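Local atomic coordinates of ABC transporter substrate binding protein (Ribose) (Agrobacterium vitis, PDB entry 5DKV), a protein that probably serves an ABC transporter as its solute-binding component, and binds alpha-D-tagatopyranose between its two lobes. Residues K162-N167 with E196-D201; N205-Q210 with L233-G238; Q210-Y215 with V239-Q244; G223-N228 with K249-D254. All coordinates share one frame; numbering follows the deposited sequence.

Interaction 1: K162-N167 with E196-D201; sequences KVYVSN and ETQFND
Three backbone hydrogen bonds pair Ser166 and Asn167 with Gln198 and Phe199 in parallel register. Gln198 N gives to Val165 O at 3.0 Å. Asn167 N gives to Gln198 O in an almost straight bond (179° at the hydrogen), and Asn200 N reaches Asn167 O at 2.8 Å. One water bridges the segments by accepting from Val165 N and donating to Thr197 OG1. A second adds to the pairing: it donates to Gln198 O and accepts from both Ser166 OG and Asn200 ND2. Gln198 O therefore receives a backbone N-H and a water. The Gln198 chain is bent at chi2 (-64°) and folds back along its own segment, where NE2 reaches Glu196 O at 3.2 Å from above the carbonyl plane. Gln198 CG lies 3.6 Å from Tyr164 CE2, with ring and amide planes nearly perpendicular. On the other side of the sheet the Asn167 side chain runs alongside the Phe199 ring, Asn167 CB 3.8 Å from Phe199 CE1, and Thr197 CG2 covers one face of that ring near its rim. Helix 173-186 satisfies the polar ends here: Asn167 ND2 gives to Glu179 and Thr175 O, and Thr197 OG1 bonds to Glu179. Asn200 is held separately, OD1 by Asn202 N and ND2 by Ser231 OG. The pair closes the beta-alpha-beta unit of strand 161-167, helix 173-186 and strand 192-199, the latter at the edge of the sheet. Helix 204-217 packs against Tyr164 and Asn200 on one side; helix 173-186 covers Val163, Val165 and Phe199 on the other.

Interaction 2: N205-Q210 with L233-G238; sequences NKAASQ and LGSANG
Ala208 lays its methyl over the backbone of helix 229-241 at Gly234 and Gly238, with Ala208 CB 3.2 Å from Gly234 O and 3.7 Å from Gly238 N. This is a close helix-helix packing on one flank of the sheet in a periplasmic binding protein fold, between helices 204-217 and 229-241. The axes of the two short segments approach to 6.8 Å and cross at -44°, a separation made possible by small residues on both sides. Gly234 and Gly238, one turn apart, offer bare backbone where Ala207 and Ala208 come in. Neither glycine has a side chain to stand between the helices, so the backbones come close, and the CA atoms of Ala208 and Gly238 are 4.0 Å apart. Ala207 CB points at the same helix and meets Gly234 CA and Ser235 N. No direct hydrogen bond joins the segments. Gly234 O lies 3.5 Å from Ala208 N, but at an angle too poor for a bond, and is used within its own helix by Gly238 N. Water instead links the helices at two places flanking the alanines. At one, a water donates to Asn205 OD1 and accepts from Asn237 ND2, joining two exposed amides. The other sits beside Ser235, whose hydroxyl is also hydrogen-bonded to Ser231 O in the preceding turn. There a water donates to both Ala207 O and Ser235 OG, 2.8 Å from each.

Interaction 3: Q210-Y215 with V239-Q244; sequences QLQAVY and VQQAGQ
A Schellman motif closes the C-terminal end of helix 229-241, and the last turns of helix 204-217 pack beside it. Gly243, with positive phi (78°), turns the chain out of the helix, while Gly243 N and Gln244 N bond back to Gln240 O and Val239 O. Against this end helix 204-217 sets Leu211, Gln212 and Tyr215. Leu211 extends its CG away from its own backbone N (chi1 179°) and toward the neighbouring helix, where CG lies 3.7 Å from Val239 CG2 and CD1 is 3.5 Å from Val239 N. Gln212 has its CG beside its backbone N, and a bend at chi2 (-77°) carries the amide to Ala242: OE1 sits 3.5 Å from Ala242 CB, and NE2 passes close to Gln241 CB at 3.6 Å. The end of Gln241 itself leads away. The Tyr215 ring reaches past the helix end. Its CD2 lies near the Ala242 methyl, and the Gln244 side chain crosses it at about a right angle, with Gln244 CG 3.6 Å from Tyr215 CZ. Although Gln244 NE2 comes 3.1 Å from Tyr215 OH, the angle is too poor for a hydrogen bond; the same NE2 makes a weak bond to Ala242 O, folding the amide back over the turn. Leu211 also packs on Tyr164 of strand 161-167 and Tyr215 on Ile248, so the contact spans from the buried, sheet-facing side to the partly exposed one. Helices packed side by side on a largely parallel sheet belong to the alternating beta-alpha architecture of periplasmic binding protein lobes.

Interaction 4: G223-N228 with K249-D254; sequences GVFGAN and KVVAFD. With T6T (alpha-D-tagatopyranose), chain E.
The tagatose pocket lies at the C-terminal ends of two parallel strands, 223-226 and 249-253, which with helix 229-241 form a beta-alpha-beta unit. Their short axes run 4.7 Å apart, and four backbone hydrogen bonds join them: Val224 N to Lys249 O, Val251 N to Val224 O, Gly226 N to Val251 O and Phe253 N to Gly226 O. On one face Val224 CG1 and Val250 CG2 meet at 3.8 Å, the two valines pointing the same way. On the other, Phe225 crosses Val251 and brings CE1 to 3.8 Å from Phe253 CD1, which approaches the Phe225 ring at its edge, in plane. Helix 142-156 and Phe182 also pack on Phe225. Beyond the strands, Asn228 N-caps helix 229-241. Its OD1 receives Ser231 OG, and its ND2 also gives to Asn202 OD1. Asn228 ND2 reaches sugar O6 at 3.1 Å, nearly straight at 171°. Asp254 OD2 accepts from Tyr322 OH and from Gln274 NE2, itself a sugar ligand, which probably steadies the carboxylate. The other oxygen, Asp254 OD1, takes the hydrogen of sugar O3 at 2.6 Å.

From the N terminus, interaction 1 comes first, closing the loop from strand 161-167 through helix 173-186 to strand 192-199 before any other contact opens. Helix 204-217 follows, and its successive turns start interactions 2 and 3, which share Gln210 and cross because their partners, 233-238 and 239-244, follow in the same order on helix 229-241. Interaction 4 begins at strand 223-226, between these helices, and ends beyond both, so it crosses interactions 2 and 3. Strands 161-167 and 223-226 are neighbours in the sheet, joining interactions 1 and 4 through backbone bonds between Ser166 and Phe225 and between Ser166 and Ala227. Gln210 NE2 bonds to Phe199 O, tying helix 204-217 to the edge strand.

Interaction 1: K162-N167 with E196-D201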
loop_
_atom_site.group_PDB
_atom_site.type_symbol
_atom_site.label_atom_id
_atom_site.label_comp_id
_atom_site.label_asym_id
_atom_site.label_seq_id
_atom_site.Cartn_x
_atom_site.Cartn_y
_atom_site.Cartn_z
ATOM N N LYS A 162 6.657 -8.218 -24.139
ATOM C CA LYS A 162 7.553 -7.622 -23.157
ATOM C C LYS A 162 6.804 -6.750 -22.150
ATOM O O LYS A 162 6.014 -5.892 -22.531
ATOM C CB LYS A 162 8.617 -6.744 -23.826
ATOM C CG LYS A 162 9.658 -7.443 -24.745
ATOM C CD LYS A 162 10.307 -6.336 -25.647
ATOM C CE LYS A 162 11.556 -6.711 -26.473
ATOM N NZ LYS A 162 12.171 -5.462 -27.160
ATOM N N VAL A 163 7.111 -6.934 -20.877
ATOM C CA VAL A 163 6.527 -6.113 -19.802
ATOM C C VAL A 163 7.619 -5.747 -18.806
ATOM O O VAL A 163 8.710 -6.293 -18.853
ATOM C CB VAL A 163 5.382 -6.850 -19.027
ATOM C CG1 VAL A 163 4.287 -7.286 -19.967
ATOM C CG2 VAL A 163 5.926 -8.058 -18.274
ATOM N N TYR A 164 7.314 -4.833 -17.891
ATOM C CA TYR A 164 8.194 -4.581 -16.766
ATOM C C TYR A 164 7.383 -4.047 -15.602
ATOM O O TYR A 164 6.254 -3.594 -15.776
ATOM C CB TYR A 164 9.316 -3.599 -17.134
ATOM C CG TYR A 164 8.880 -2.156 -17.258
ATOM C CD1 TYR A 164 8.310 -1.687 -18.413
ATOM C CD2 TYR A 164 9.040 -1.270 -16.201
ATOM C CE1 TYR A 164 7.913 -0.376 -18.534
ATOM C CE2 TYR A 164 8.651 0.058 -16.314
ATOM C CZ TYR A 164 8.079 0.495 -17.486
ATOM O OH TYR A 164 7.656 1.806 -17.640
ATOM N N VAL A 165 7.983 -4.122 -14.418
ATOM C CA VAL A 165 7.418 -3.574 -13.206
ATOM C C VAL A 165 7.998 -2.173 -12.946
ATOM O O VAL A 165 9.226 -1.976 -12.918
ATOM C CB VAL A 165 7.717 -4.465 -11.989
ATOM C CG1 VAL A 165 7.089 -3.865 -10.702
ATOM C CG2 VAL A 165 7.231 -5.917 -12.215
ATOM N N SER A 166 7.102 -1.216 -12.768
ATOM C CA SER A 166 7.448 0.105 -12.317
ATOM C C SER A 166 7.247 0.075 -10.811
ATOM O O SER A 166 6.146 -0.191 -10.343
ATOM C CB SER A 166 6.565 1.157 -13.010
ATOM O OG SER A 166 6.705 2.443 -12.458
ATOM N N ASN A 167 8.320 0.279 -10.059
ATOM C CA ASN A 167 8.279 0.134 -8.611
ATOM C C ASN A 167 8.952 1.284 -7.890
ATOM O O ASN A 167 9.526 2.189 -8.517
ATOM C CB ASN A 167 8.934 -1.187 -8.215
ATOM C CG ASN A 167 8.335 -1.793 -6.980
ATOM O OD1 ASN A 167 7.585 -1.145 -6.252
ATOM N ND2 ASN A 167 8.647 -3.053 -6.746
ATOM N N GLU A 196 13.812 -5.416 -16.987
ATOM C CA GLU A 196 14.287 -4.948 -15.691
ATOM C C GLU A 196 13.310 -3.981 -15.031
ATOM O O GLU A 196 12.783 -3.056 -15.654
ATOM C CB GLU A 196 15.666 -4.284 -15.823
ATOM C CG GLU A 196 16.331 -4.014 -14.488
ATOM C CD GLU A 196 17.743 -3.467 -14.616
ATOM O OE1 GLU A 196 18.276 -3.415 -15.746
ATOM O OE2 GLU A 196 18.320 -3.083 -13.577
ATOM N N THR A 197 13.087 -4.199 -13.744
ATOM C CA THR A 197 12.300 -3.293 -12.928
ATOM C C THR A 197 12.889 -1.888 -12.945
ATOM O O THR A 197 14.101 -1.714 -12.848
ATOM C CB THR A 197 12.228 -3.813 -11.497
ATOM O OG1 THR A 197 11.604 -5.109 -11.535
ATOM C CG2 THR A 197 11.434 -2.881 -10.589
ATOM N N GLN A 198 12.012 -0.904 -13.062
ATOM C CA GLN A 198 12.383 0.509 -12.996
ATOM C C GLN A 198 11.936 1.096 -11.665
ATOM O O GLN A 198 10.753 1.055 -11.336
ATOM C CB GLN A 198 11.732 1.276 -14.139
ATOM C CG GLN A 198 12.080 0.755 -15.509
ATOM C CD GLN A 198 13.543 0.910 -15.796
ATOM O OE1 GLN A 198 14.068 2.031 -15.812
ATOM N NE2 GLN A 198 14.228 -0.211 -16.005
ATOM N N PHE A 199 12.876 1.650 -10.905
ATOM C CA PHE A 199 12.571 2.178 -9.582
ATOM C C PHE A 199 12.483 3.684 -9.627
ATOM O O PHE A 199 13.395 4.337 -10.103
ATOM C CB PHE A 199 13.625 1.747 -8.558
ATOM C CG PHE A 199 13.582 0.270 -8.237
ATOM C CD1 PHE A 199 12.586 -0.224 -7.431
ATOM C CD2 PHE A 199 14.526 -0.609 -8.749
ATOM C CE1 PHE A 199 12.516 -1.583 -7.126
ATOM C CE2 PHE A 199 14.460 -1.977 -8.453
ATOM C CZ PHE A 199 13.461 -2.455 -7.644
ATOM N N ASN A 200 11.369 4.232 -9.153
ATOM C CA ASN A 200 11.106 5.668 -9.298
ATOM C C ASN A 200 11.183 6.469 -7.997
ATOM O O ASN A 200 10.959 7.678 -8.004
ATOM C CB ASN A 200 9.728 5.893 -9.914
ATOM C CG ASN A 200 8.601 5.166 -9.142
ATOM O OD1 ASN A 200 8.464 5.321 -7.941
ATOM N ND2 ASN A 200 7.815 4.359 -9.847
ATOM N N ASP A 201 11.516 5.805 -6.899
ATOM C CA ASP A 201 11.610 6.453 -5.586
ATOM C C ASP A 201 10.307 7.166 -5.153
ATOM O O ASP A 201 10.329 8.194 -4.454
ATOM C CB ASP A 201 12.777 7.449 -5.583
ATOM C CG ASP A 201 13.303 7.721 -4.188
ATOM O OD1 ASP A 201 13.784 8.847 -3.945
ATOM O OD2 ASP A 201 13.242 6.812 -3.331
HETATM O O HOH W 1 10.299 -5.748 -14.011
HETATM O O HOH W 2 9.275 3.302 -12.186
#

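Interaction 2: N205-Q210 with L233-G238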
loop_
_atom_site.group_PDB
_atom_site.type_symbol
_atom_site.label_atom_id
_atom_site.label_comp_id
_atom_site.label_asym_id
_atom_site.label_seq_id
_atom_site.Cartn_x
_atom_site.Cartn_y
_atom_site.Cartn_z
ATOM N N ASN A 205 6.484 11.367 -11.822
ATOM C CA ASN A 205 7.156 11.951 -12.974
ATOM C C ASN A 205 8.375 11.138 -13.365
ATOM O O ASN A 205 8.657 10.978 -14.542
ATOM C CB ASN A 205 7.539 13.406 -12.688
ATOM C CG ASN A 205 6.325 14.284 -12.496
ATOM O OD1 ASN A 205 5.228 13.946 -12.953
ATOM N ND2 ASN A 205 6.504 15.415 -11.819
ATOM N N LYS A 206 9.087 10.588 -12.388
ATOM C CA LYS A 206 10.214 9.707 -12.703
ATOM C C LYS A 206 9.709 8.431 -13.381
ATOM O O LYS A 206 10.293 7.956 -14.356
ATOM C CB LYS A 206 11.005 9.347 -11.450
ATOM C CG LYS A 206 12.243 8.478 -11.718
ATOM C CD LYS A 206 13.301 9.212 -12.499
ATOM C CE LYS A 206 14.471 8.287 -12.863
ATOM N NZ LYS A 206 15.595 9.039 -13.581
ATOM N N ALA A 207 8.631 7.864 -12.856
ATOM C CA ALA A 207 8.060 6.668 -13.454
ATOM C C ALA A 207 7.662 6.922 -14.911
ATOM O O ALA A 207 7.869 6.071 -15.775
ATOM C CB ALA A 207 6.865 6.199 -12.640
ATOM N N ALA A 208 7.106 8.089 -15.193
ATOM C CA ALA A 208 6.708 8.427 -16.558
ATOM C C ALA A 208 7.938 8.494 -17.458
ATOM O O ALA A 208 7.921 8.024 -18.607
ATOM C CB ALA A 208 5.948 9.763 -16.579
ATOM N N SER A 209 9.005 9.111 -16.958
ATOM C CA SER A 209 10.221 9.258 -17.765
ATOM C C SER A 209 10.854 7.882 -18.017
ATOM O O SER A 209 11.457 7.631 -19.074
ATOM C CB SER A 209 11.218 10.213 -17.096
ATOM O OG SER A 209 11.804 9.665 -15.934
ATOM N N GLN A 210 10.730 6.981 -17.047
ATOM C CA GLN A 210 11.271 5.632 -17.208
ATOM C C GLN A 210 10.474 4.818 -18.247
ATOM O O GLN A 210 11.062 4.053 -19.024
ATOM C CB GLN A 210 11.299 4.927 -15.860
ATOM C CG GLN A 210 12.358 5.519 -14.976
ATOM C CD GLN A 210 12.360 5.011 -13.565
ATOM O OE1 GLN A 210 11.325 4.895 -12.913
ATOM N NE2 GLN A 210 13.553 4.762 -13.054
ATOM N N LEU A 233 0.345 5.565 -11.654
ATOM C CA LEU A 233 -0.048 6.865 -12.182
ATOM C C LEU A 233 1.009 7.400 -13.145
ATOM O O LEU A 233 0.693 7.801 -14.271
ATOM C CB LEU A 233 -0.279 7.841 -11.022
ATOM C CG LEU A 233 -0.625 9.279 -11.371
ATOM C CD1 LEU A 233 -1.849 9.312 -12.281
ATOM C CD2 LEU A 233 -0.844 10.082 -10.076
ATOM N N GLY A 234 2.263 7.395 -12.711
ATOM C CA GLY A 234 3.349 7.879 -13.549
ATOM C C GLY A 234 3.512 7.068 -14.815
ATOM O O GLY A 234 3.725 7.611 -15.900
ATOM N N SER A 235 3.416 5.751 -14.683
ATOM C CA SER A 235 3.570 4.872 -15.833
ATOM C C SER A 235 2.464 5.131 -16.837
ATOM O O SER A 235 2.711 5.215 -18.033
ATOM C CB SER A 235 3.578 3.403 -15.394
ATOM O OG SER A 235 4.738 3.102 -14.647
ATOM N N ALA A 236 1.236 5.261 -16.348
ATOM C CA ALA A 236 0.098 5.578 -17.212
ATOM C C ALA A 236 0.299 6.937 -17.874
ATOM O O ALA A 236 0.079 7.081 -19.069
ATOM C CB ALA A 236 -1.186 5.552 -16.421
ATOM N N ASN A 237 0.736 7.929 -17.105
ATOM C CA ASN A 237 1.011 9.256 -17.682
ATOM C C ASN A 237 2.085 9.219 -18.759
ATOM O O ASN A 237 1.997 9.920 -19.757
ATOM C CB ASN A 237 1.417 10.253 -16.596
ATOM C CG ASN A 237 0.237 10.659 -15.732
ATOM O OD1 ASN A 237 -0.907 10.483 -16.134
ATOM N ND2 ASN A 237 0.504 11.184 -14.546
ATOM N N GLY A 238 3.101 8.395 -18.557
ATOM C CA GLY A 238 4.135 8.227 -19.560
ATOM C C GLY A 238 3.605 7.611 -20.848
ATOM O O GLY A 238 3.932 8.068 -21.944
HETATM O O HOH W 3 3.508 11.538 -14.125
HETATM O O HOH W 4 7.425 3.320 -15.463
#

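Interaction 3: Q210-Y215 with V239-Q244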
loop_
_atom_site.group_PDB
_atom_site.type_symbol
_atom_site.label_atom_id
_atom_site.label_comp_id
_atom_site.label_asym_id
_atom_site.label_seq_id
_atom_site.Cartn_x
_atom_site.Cartn_y
_atom_site.Cartn_z
ATOM N N GLN A 210 10.730 6.981 -17.047
ATOM C CA GLN A 210 11.271 5.632 -17.208
ATOM C C GLN A 210 10.474 4.818 -18.247
ATOM O O GLN A 210 11.062 4.053 -19.024
ATOM C CB GLN A 210 11.299 4.927 -15.860
ATOM C CG GLN A 210 12.358 5.519 -14.976
ATOM C CD GLN A 210 12.360 5.011 -13.565
ATOM O OE1 GLN A 210 11.325 4.895 -12.913
ATOM N NE2 GLN A 210 13.553 4.762 -13.054
ATOM N N LEU A 211 9.157 5.011 -18.284
ATOM C CA LEU A 211 8.325 4.405 -19.322
ATOM C C LEU A 211 8.840 4.859 -20.672
ATOM O O LEU A 211 9.018 4.047 -21.581
ATOM C CB LEU A 211 6.844 4.770 -19.131
ATOM C CG LEU A 211 5.807 4.253 -20.139
ATOM C CD1 LEU A 211 5.831 5.033 -21.430
ATOM C CD2 LEU A 211 5.906 2.735 -20.402
ATOM N N GLN A 212 9.089 6.160 -20.805
ATOM C CA GLN A 212 9.580 6.698 -22.062
ATOM C C GLN A 212 10.900 6.060 -22.469
ATOM O O GLN A 212 11.099 5.740 -23.643
ATOM C CB GLN A 212 9.741 8.210 -21.971
ATOM C CG GLN A 212 8.471 8.952 -21.597
ATOM C CD GLN A 212 7.533 9.079 -22.738
ATOM O OE1 GLN A 212 7.841 8.661 -23.856
ATOM N NE2 GLN A 212 6.372 9.677 -22.482
ATOM N N ALA A 213 11.813 5.868 -21.520
ATOM C CA ALA A 213 13.090 5.229 -21.832
ATOM C C ALA A 213 12.906 3.767 -22.280
ATOM O O ALA A 213 13.503 3.315 -23.258
ATOM C CB ALA A 213 14.001 5.294 -20.641
ATOM N N VAL A 214 12.094 3.023 -21.546
ATOM C CA VAL A 214 11.893 1.619 -21.862
ATOM C C VAL A 214 11.230 1.492 -23.233
ATOM O O VAL A 214 11.649 0.669 -24.059
ATOM C CB VAL A 214 11.061 0.914 -20.752
ATOM C CG1 VAL A 214 10.775 -0.543 -21.120
ATOM C CG2 VAL A 214 11.828 0.971 -19.432
ATOM N N TYR A 215 10.229 2.321 -23.495
ATOM C CA TYR A 215 9.545 2.285 -24.773
ATOM C C TYR A 215 10.478 2.684 -25.917
ATOM O O TYR A 215 10.390 2.132 -27.013
ATOM C CB TYR A 215 8.320 3.193 -24.748
ATOM C CG TYR A 215 7.602 3.308 -26.080
ATOM C CD1 TYR A 215 7.186 2.187 -26.771
ATOM C CD2 TYR A 215 7.322 4.554 -26.626
ATOM C CE1 TYR A 215 6.515 2.304 -27.990
ATOM C CE2 TYR A 215 6.648 4.674 -27.842
ATOM C CZ TYR A 215 6.259 3.551 -28.509
ATOM O OH TYR A 215 5.595 3.682 -29.699
ATOM N N VAL A 239 2.785 6.573 -20.718
ATOM C CA VAL A 239 2.178 5.935 -21.873
ATOM C C VAL A 239 1.318 6.937 -22.657
ATOM O O VAL A 239 1.387 6.998 -23.885
ATOM C CB VAL A 239 1.329 4.716 -21.450
ATOM C CG1 VAL A 239 0.484 4.203 -22.618
ATOM C CG2 VAL A 239 2.204 3.622 -20.910
ATOM N N GLN A 240 0.513 7.721 -21.950
ATOM C CA GLN A 240 -0.322 8.731 -22.599
ATOM C C GLN A 240 0.556 9.767 -23.346
ATOM O O GLN A 240 0.295 10.093 -24.505
ATOM C CB GLN A 240 -1.229 9.407 -21.560
ATOM C CG GLN A 240 -2.135 10.485 -22.096
ATOM C CD GLN A 240 -3.365 9.942 -22.800
ATOM O OE1 GLN A 240 -4.248 9.353 -22.173
ATOM N NE2 GLN A 240 -3.442 10.165 -24.109
ATOM N N GLN A 241 1.630 10.220 -22.707
ATOM C CA GLN A 241 2.475 11.277 -23.277
ATOM C C GLN A 241 3.228 10.755 -24.501
ATOM O O GLN A 241 3.544 11.515 -25.430
ATOM C CB GLN A 241 3.457 11.806 -22.237
ATOM C CG GLN A 241 4.432 12.879 -22.760
ATOM C CD GLN A 241 3.760 14.187 -23.131
ATOM O OE1 GLN A 241 3.575 15.056 -22.285
ATOM N NE2 GLN A 241 3.391 14.333 -24.400
ATOM N N ALA A 242 3.500 9.454 -24.502
ATOM C CA ALA A 242 4.154 8.799 -25.626
ATOM C C ALA A 242 3.212 8.543 -26.795
ATOM O O ALA A 242 3.641 8.053 -27.837
ATOM C CB ALA A 242 4.763 7.491 -25.178
ATOM N N GLY A 243 1.927 8.823 -26.609
ATOM C CA GLY A 243 0.930 8.516 -27.627
ATOM C C GLY A 243 0.488 7.062 -27.730
ATOM O O GLY A 243 -0.091 6.660 -28.746
ATOM N N GLN A 244 0.736 6.271 -26.692
ATOM C CA GLN A 244 0.505 4.839 -26.781
ATOM C C GLN A 244 -0.662 4.333 -25.933
ATOM O O GLN A 244 -0.741 3.140 -25.642
ATOM C CB GLN A 244 1.774 4.094 -26.401
ATOM C CG GLN A 244 2.955 4.442 -27.301
ATOM C CD GLN A 244 2.647 4.285 -28.782
ATOM O OE1 GLN A 244 2.144 3.258 -29.210
ATOM N NE2 GLN A 244 2.935 5.328 -29.569
#

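Interaction 4: G223-N228 with K249-D254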
loop_
_atom_site.group_PDB
_atom_site.type_symbol
_atom_site.label_atom_id
_atom_site.label_comp_id
_atom_site.label_asym_id
_atom_site.label_seq_id
_atom_site.Cartn_x
_atom_site.Cartn_y
_atom_site.Cartn_z
ATOM N N GLY A 223 3.364 -4.048 -22.145
ATOM C CA GLY A 223 2.671 -3.574 -20.954
ATOM C C GLY A 223 3.573 -3.263 -19.781
ATOM O O GLY A 223 4.783 -3.501 -19.811
ATOM N N VAL A 224 2.962 -2.702 -18.739
ATOM C CA VAL A 224 3.673 -2.286 -17.541
ATOM C C VAL A 224 2.762 -2.458 -16.350
ATOM O O VAL A 224 1.559 -2.224 -16.441
ATOM C CB VAL A 224 4.147 -0.828 -17.660
ATOM C CG1 VAL A 224 2.999 0.084 -17.953
ATOM C CG2 VAL A 224 4.871 -0.365 -16.415
ATOM N N PHE A 225 3.357 -2.860 -15.232
ATOM C CA PHE A 225 2.657 -2.986 -13.956
ATOM C C PHE A 225 3.254 -1.978 -13.009
ATOM O O PHE A 225 4.431 -2.064 -12.688
ATOM C CB PHE A 225 2.787 -4.409 -13.401
ATOM C CG PHE A 225 2.435 -4.536 -11.912
ATOM C CD1 PHE A 225 1.279 -3.974 -11.404
ATOM C CD2 PHE A 225 3.269 -5.241 -11.046
ATOM C CE1 PHE A 225 0.955 -4.119 -10.048
ATOM C CE2 PHE A 225 2.965 -5.376 -9.708
ATOM C CZ PHE A 225 1.813 -4.821 -9.207
ATOM N N GLY A 226 2.448 -1.006 -12.574
ATOM C CA GLY A 226 2.884 -0.052 -11.566
ATOM C C GLY A 226 2.520 -0.572 -10.192
ATOM O O GLY A 226 1.330 -0.744 -9.870
ATOM N N ALA A 227 3.529 -0.800 -9.363
ATOM C CA ALA A 227 3.330 -1.609 -8.186
ATOM C C ALA A 227 2.796 -0.816 -6.989
ATOM O O ALA A 227 2.536 -1.415 -5.962
ATOM C CB ALA A 227 4.617 -2.312 -7.815
ATOM N N ASN A 228 2.596 0.496 -7.133
ATOM C CA ASN A 228 1.858 1.277 -6.141
ATOM C C ASN A 228 1.246 2.480 -6.845
ATOM O O ASN A 228 1.425 2.673 -8.051
ATOM C CB ASN A 228 2.735 1.711 -4.942
ATOM C CG ASN A 228 3.544 2.984 -5.200
ATOM O OD1 ASN A 228 3.948 3.250 -6.326
ATOM N ND2 ASN A 228 3.840 3.731 -4.130
ATOM N N LYS A 249 -0.269 -1.740 -22.499
ATOM C CA LYS A 249 -1.316 -2.028 -21.523
ATOM C C LYS A 249 -0.769 -1.663 -20.157
ATOM O O LYS A 249 0.416 -1.870 -19.875
ATOM C CB LYS A 249 -1.733 -3.499 -21.559
ATOM C CG LYS A 249 -2.211 -3.996 -22.933
ATOM C CD LYS A 249 -3.389 -3.196 -23.450
ATOM C CE LYS A 249 -3.954 -3.807 -24.755
ATOM N NZ LYS A 249 -5.094 -3.011 -25.289
ATOM N N VAL A 250 -1.633 -1.139 -19.296
ATOM C CA VAL A 250 -1.222 -0.763 -17.953
ATOM C C VAL A 250 -2.100 -1.420 -16.916
ATOM O O VAL A 250 -3.336 -1.388 -17.007
ATOM C CB VAL A 250 -1.270 0.766 -17.756
ATOM C CG1 VAL A 250 -0.864 1.160 -16.309
ATOM C CG2 VAL A 250 -0.397 1.473 -18.786
ATOM N N VAL A 251 -1.446 -2.040 -15.933
ATOM C CA VAL A 251 -2.107 -2.503 -14.729
ATOM C C VAL A 251 -1.502 -1.688 -13.610
ATOM O O VAL A 251 -0.295 -1.654 -13.428
ATOM C CB VAL A 251 -1.933 -4.029 -14.468
ATOM C CG1 VAL A 251 -2.489 -4.425 -13.109
ATOM C CG2 VAL A 251 -2.625 -4.811 -15.553
ATOM N N ALA A 252 -2.378 -1.012 -12.876
ATOM C CA ALA A 252 -1.968 -0.094 -11.842
ATOM C C ALA A 252 -2.467 -0.556 -10.504
ATOM O O ALA A 252 -3.652 -0.823 -10.334
ATOM C CB ALA A 252 -2.496 1.291 -12.132
ATOM N N PHE A 253 -1.557 -0.634 -9.545
ATOM C CA PHE A 253 -1.929 -0.892 -8.167
ATOM C C PHE A 253 -2.486 0.370 -7.550
ATOM O O PHE A 253 -2.064 1.466 -7.897
ATOM C CB PHE A 253 -0.719 -1.369 -7.358
ATOM C CG PHE A 253 -1.030 -2.495 -6.400
ATOM C CD1 PHE A 253 -1.129 -3.792 -6.844
ATOM C CD2 PHE A 253 -1.204 -2.244 -5.035
ATOM C CE1 PHE A 253 -1.412 -4.819 -5.989
ATOM C CE2 PHE A 253 -1.477 -3.289 -4.161
ATOM C CZ PHE A 253 -1.577 -4.570 -4.634
ATOM N N ASP A 254 -3.427 0.192 -6.626
ATOM C CA ASP A 254 -4.141 1.264 -5.926
ATOM C C ASP A 254 -5.169 1.925 -6.840
ATOM O O ASP A 254 -5.244 1.622 -8.037
ATOM C CB ASP A 254 -3.172 2.284 -5.302
ATOM C CG ASP A 254 -2.342 1.664 -4.183
ATOM O OD1 ASP A 254 -1.084 1.714 -4.246
ATOM O OD2 ASP A 254 -2.972 1.102 -3.243
HETATM O O3 T6T E . 0.564 1.231 -2.242
HETATM C C3 T6T E . 0.355 1.982 -1.054
HETATM C C4 T6T E . 0.950 1.262 0.078
HETATM O O4 T6T E . 0.275 -0.042 0.231
HETATM C C5 T6T E . 2.391 1.086 -0.122
HETATM O O5 T6T E . 3.017 0.489 1.027
HETATM C C6 T6T E . 3.105 2.416 -0.298
HETATM O O6 T6T E . 2.485 3.152 -1.393
HETATM C C2 T6T E . 1.062 3.345 -1.180
HETATM O O2 T6T E . 0.811 4.062 0.005
HETATM C C1 T6T E . 0.674 4.138 -2.364
HETATM O O1 T6T E . -0.685 4.441 -2.373
#